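Local coordinates for Oxidored_FMN domain-containing protein ([Pseudomonas] geniculata N1, PDB 6L6J) that oxidises 6-hydroxypseudooxynicotine as an amine oxidase, probably passing electrons through its bound flavin mononucleotide and iron-sulfur cluster, at residues P382-V393 against L407-A417. Residues are numbered along the deposited sequence; the frame is centred on the assembly and turned at random.
Sequences PPAHNSDASILV and LAKRGYQVSIA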
loop_
_atom_site.group_PDB
_atom_site.type_symbol
_atom_site.label_atom_id
_atom_site.label_comp_id
_atom_site.label_asym_id
_atom_site.label_seq_id
_atom_site.Cartn_x
_atom_site.Cartn_y
_atom_site.Cartn_z
ATOM N N PRO A 382 23.765 -6.666 -9.387
ATOM C CA PRO A 382 24.965 -6.883 -10.195
ATOM C C PRO A 382 26.213 -6.660 -9.345
ATOM O O PRO A 382 26.250 -5.725 -8.545
ATOM C CB PRO A 382 24.884 -5.822 -11.304
ATOM C CG PRO A 382 23.416 -5.463 -11.371
ATOM C CD PRO A 382 22.882 -5.634 -9.959
ATOM N N PRO A 383 27.282 -7.479 -9.482
ATOM C CA PRO A 383 28.500 -7.246 -8.713
ATOM C C PRO A 383 29.013 -5.829 -9.008
ATOM O O PRO A 383 28.892 -5.366 -10.111
ATOM C CB PRO A 383 29.466 -8.350 -9.175
ATOM C CG PRO A 383 28.567 -9.404 -9.793
ATOM C CD PRO A 383 27.409 -8.630 -10.391
ATOM N N ALA A 384 29.539 -5.155 -7.990
ATOM C CA ALA A 384 30.229 -3.855 -8.143
ATOM C C ALA A 384 31.253 -3.976 -9.275
ATOM O O ALA A 384 32.096 -4.882 -9.200
ATOM C CB ALA A 384 30.884 -3.472 -6.838
ATOM N N HIS A 385 31.149 -3.153 -10.317
ATOM C CA HIS A 385 32.263 -2.924 -11.276
ATOM C C HIS A 385 33.453 -2.401 -10.460
ATOM O O HIS A 385 33.258 -1.419 -9.694
ATOM C CB HIS A 385 31.883 -1.899 -12.358
ATOM C CG HIS A 385 32.458 -0.542 -12.092
ATOM N ND1 HIS A 385 31.966 0.290 -11.097
ATOM C CD2 HIS A 385 33.523 0.103 -12.626
ATOM C CE1 HIS A 385 32.684 1.398 -11.050
ATOM N NE2 HIS A 385 33.647 1.309 -11.978
ATOM N N ASN A 386 34.629 -3.015 -10.568
ATOM C CA ASN A 386 35.811 -2.552 -9.791
ATOM C C ASN A 386 35.411 -2.392 -8.312
ATOM O O ASN A 386 35.089 -1.265 -7.885
ATOM C CB ASN A 386 36.375 -1.259 -10.387
ATOM C CG ASN A 386 37.547 -0.710 -9.607
ATOM O OD1 ASN A 386 38.041 -1.346 -8.676
ATOM N ND2 ASN A 386 37.989 0.477 -9.985
ATOM N N SER A 387 35.462 -3.492 -7.561
ATOM C CA SER A 387 35.103 -3.598 -6.118
ATOM C C SER A 387 35.881 -2.606 -5.224
ATOM O O SER A 387 35.396 -2.309 -4.104
ATOM C CB SER A 387 35.307 -5.022 -5.667
ATOM O OG SER A 387 35.526 -5.077 -4.276
ATOM N N ASP A 388 37.066 -2.148 -5.656
ATOM C CA ASP A 388 37.974 -1.284 -4.848
ATOM C C ASP A 388 37.512 0.174 -4.906
ATOM O O ASP A 388 38.075 0.993 -4.160
ATOM C CB ASP A 388 39.433 -1.396 -5.304
ATOM C CG ASP A 388 40.088 -2.725 -4.956
ATOM O OD1 ASP A 388 39.830 -3.240 -3.827
ATOM O OD2 ASP A 388 40.842 -3.252 -5.823
ATOM N N ALA A 389 36.549 0.497 -5.774
ATOM C CA ALA A 389 35.995 1.866 -5.920
ATOM C C ALA A 389 35.293 2.277 -4.621
ATOM O O ALA A 389 34.578 1.432 -4.042
ATOM C CB ALA A 389 35.047 1.945 -7.092
ATOM N N SER A 390 35.484 3.532 -4.197
ATOM C CA SER A 390 34.921 4.095 -2.946
ATOM C C SER A 390 33.865 5.166 -3.284
ATOM O O SER A 390 34.094 5.971 -4.224
ATOM C CB SER A 390 36.015 4.606 -2.021
ATOM O OG SER A 390 36.256 5.990 -2.213
ATOM N N ILE A 391 32.763 5.169 -2.516
ATOM C CA ILE A 391 31.630 6.137 -2.626
ATOM C C ILE A 391 31.385 6.817 -1.263
ATOM O O ILE A 391 31.212 6.112 -0.250
ATOM C CB ILE A 391 30.356 5.433 -3.158
ATOM C CG1 ILE A 391 30.571 4.810 -4.545
ATOM C CG2 ILE A 391 29.175 6.394 -3.150
ATOM C CD1 ILE A 391 30.906 3.345 -4.530
ATOM N N LEU A 392 31.341 8.153 -1.240
ATOM C CA LEU A 392 30.909 8.950 -0.062
ATOM C C LEU A 392 29.443 9.352 -0.255
ATOM O O LEU A 392 29.136 10.043 -1.249
ATOM C CB LEU A 392 31.803 10.184 0.098
ATOM C CG LEU A 392 31.510 11.076 1.311
ATOM C CD1 LEU A 392 31.424 10.273 2.600
ATOM C CD2 LEU A 392 32.567 12.166 1.462
ATOM N N VAL A 393 28.576 8.920 0.661
ATOM C CA VAL A 393 27.138 9.308 0.698
ATOM C C VAL A 393 26.968 10.361 1.795
ATOM O O VAL A 393 27.273 10.078 2.969
ATOM C CB VAL A 393 26.231 8.082 0.908
ATOM C CG1 VAL A 393 24.780 8.474 1.107
ATOM C CG2 VAL A 393 26.362 7.088 -0.237
ATOM N N LEU A 407 24.844 0.050 -2.869
ATOM C CA LEU A 407 26.289 0.020 -3.236
ATOM C C LEU A 407 27.020 -1.017 -2.363
ATOM O O LEU A 407 27.738 -1.865 -2.929
ATOM C CB LEU A 407 26.865 1.433 -3.071
ATOM C CG LEU A 407 26.249 2.499 -3.979
ATOM C CD1 LEU A 407 26.642 3.889 -3.523
ATOM C CD2 LEU A 407 26.648 2.274 -5.428
ATOM N N ALA A 408 26.822 -0.978 -1.037
ATOM C CA ALA A 408 27.427 -1.937 -0.078
ATOM C C ALA A 408 27.201 -3.368 -0.577
ATOM O O ALA A 408 28.190 -4.130 -0.602
ATOM C CB ALA A 408 26.878 -1.752 1.315
ATOM N N LYS A 409 25.959 -3.698 -0.968
ATOM C CA LYS A 409 25.522 -5.074 -1.351
ATOM C C LYS A 409 26.242 -5.515 -2.624
ATOM O O LYS A 409 26.584 -6.693 -2.711
ATOM C CB LYS A 409 24.017 -5.147 -1.619
ATOM C CG LYS A 409 23.121 -5.018 -0.395
ATOM C CD LYS A 409 22.026 -6.057 -0.335
ATOM C CE LYS A 409 21.099 -6.010 -1.527
ATOM N NZ LYS A 409 19.857 -6.772 -1.260
ATOM N N ARG A 410 26.435 -4.598 -3.575
ATOM C CA ARG A 410 27.136 -4.863 -4.862
ATOM C C ARG A 410 28.610 -5.150 -4.585
ATOM O O ARG A 410 29.227 -5.846 -5.418
ATOM C CB ARG A 410 27.014 -3.675 -5.817
ATOM C CG ARG A 410 25.593 -3.369 -6.263
ATOM C CD ARG A 410 25.564 -2.251 -7.282
ATOM N NE ARG A 410 26.262 -2.656 -8.487
ATOM C CZ ARG A 410 26.631 -1.852 -9.473
ATOM N NH1 ARG A 410 26.360 -0.555 -9.420
ATOM N NH2 ARG A 410 27.278 -2.364 -10.512
ATOM N N GLY A 411 29.136 -4.599 -3.486
ATOM C CA GLY A 411 30.466 -4.913 -2.923
ATOM C C GLY A 411 31.400 -3.705 -2.887
ATOM O O GLY A 411 32.575 -3.902 -2.499
ATOM N N TYR A 412 30.936 -2.505 -3.272
ATOM C CA TYR A 412 31.751 -1.255 -3.275
ATOM C C TYR A 412 32.204 -0.922 -1.849
ATOM O O TYR A 412 31.562 -1.385 -0.878
ATOM C CB TYR A 412 30.983 -0.049 -3.831
ATOM C CG TYR A 412 30.684 -0.119 -5.306
ATOM C CD1 TYR A 412 31.606 0.313 -6.242
ATOM C CD2 TYR A 412 29.491 -0.649 -5.774
ATOM C CE1 TYR A 412 31.352 0.225 -7.604
ATOM C CE2 TYR A 412 29.218 -0.740 -7.130
ATOM C CZ TYR A 412 30.155 -0.305 -8.050
ATOM O OH TYR A 412 29.889 -0.391 -9.387
ATOM N N GLN A 413 33.270 -0.126 -1.741
ATOM C CA GLN A 413 33.710 0.501 -0.462
ATOM C C GLN A 413 32.833 1.736 -0.246
ATOM O O GLN A 413 32.866 2.616 -1.111
ATOM C CB GLN A 413 35.205 0.861 -0.490
ATOM C CG GLN A 413 36.124 -0.296 -0.876
ATOM C CD GLN A 413 35.927 -1.500 0.010
ATOM O OE1 GLN A 413 35.761 -1.384 1.218
ATOM N NE2 GLN A 413 35.928 -2.675 -0.595
ATOM N N VAL A 414 32.056 1.781 0.838
ATOM C CA VAL A 414 30.989 2.805 1.050
ATOM C C VAL A 414 31.202 3.510 2.387
ATOM O O VAL A 414 31.116 2.849 3.414
ATOM C CB VAL A 414 29.583 2.175 0.987
ATOM C CG1 VAL A 414 28.497 3.170 1.383
ATOM C CG2 VAL A 414 29.307 1.566 -0.385
ATOM N N SER A 415 31.418 4.822 2.361
ATOM C CA SER A 415 31.321 5.698 3.555
ATOM C C SER A 415 30.015 6.498 3.481
ATOM O O SER A 415 29.648 6.938 2.370
ATOM C CB SER A 415 32.529 6.573 3.673
ATOM O OG SER A 415 33.640 5.791 4.072
ATOM N N ILE A 416 29.329 6.639 4.618
ATOM C CA ILE A 416 28.114 7.495 4.765
ATOM C C ILE A 416 28.273 8.400 6.001
ATOM O O ILE A 416 28.661 7.892 7.074
ATOM C CB ILE A 416 26.841 6.626 4.813
ATOM C CG1 ILE A 416 25.587 7.469 5.047
ATOM C CG2 ILE A 416 26.968 5.514 5.844
ATOM C CD1 ILE A 416 24.302 6.806 4.589
ATOM N N ALA A 417 28.008 9.698 5.829
ATOM C CA ALA A 417 28.089 10.746 6.868
ATOM C C ALA A 417 26.710 11.389 7.064
ATOM O O ALA A 417 25.981 11.541 6.068
ATOM C CB ALA A 417 29.116 11.777 6.464
#
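Y412 lies between A384 and I391 in a worked example of how the loop leading into a Rossmann-type beta-alpha-beta unit wraps the joint between the helix and second strand. The methyl of A384 sits over one face of the Y412 ring, its CB 3.3 Å from the ring centroid in a CH-pi contact. The bump of I391 CD1 fills the hollow beside Y412 CB and CD1, while I391 CG2, anti to its backbone N, meets L407 CD1 from the helix. Strands 390-393 and 413-417 then run parallel, with V393 CG1 lying beside I416 CD1; at the far end A417 comes near the bound ADP. G411 ends helix 398-410 in a Schellman motif, and just before it R410 O accepts from A384 N at 2.7 Å. The R410 chain bends at chi3 (64°), bringing NE to P382 O at 3.1 Å with that oxygen in the guanidinium plane; R410 NH1 turns instead to the carbonyls of G664 and Y667. The Y667 ring also packs edge-to-face with both H385 and Y412. Across the rim of the tyrosine, H385 ND1 and Y412 OH share a nearly straight hydrogen bond of 2.8 Å, with the hydroxyl close to the imidazole plane.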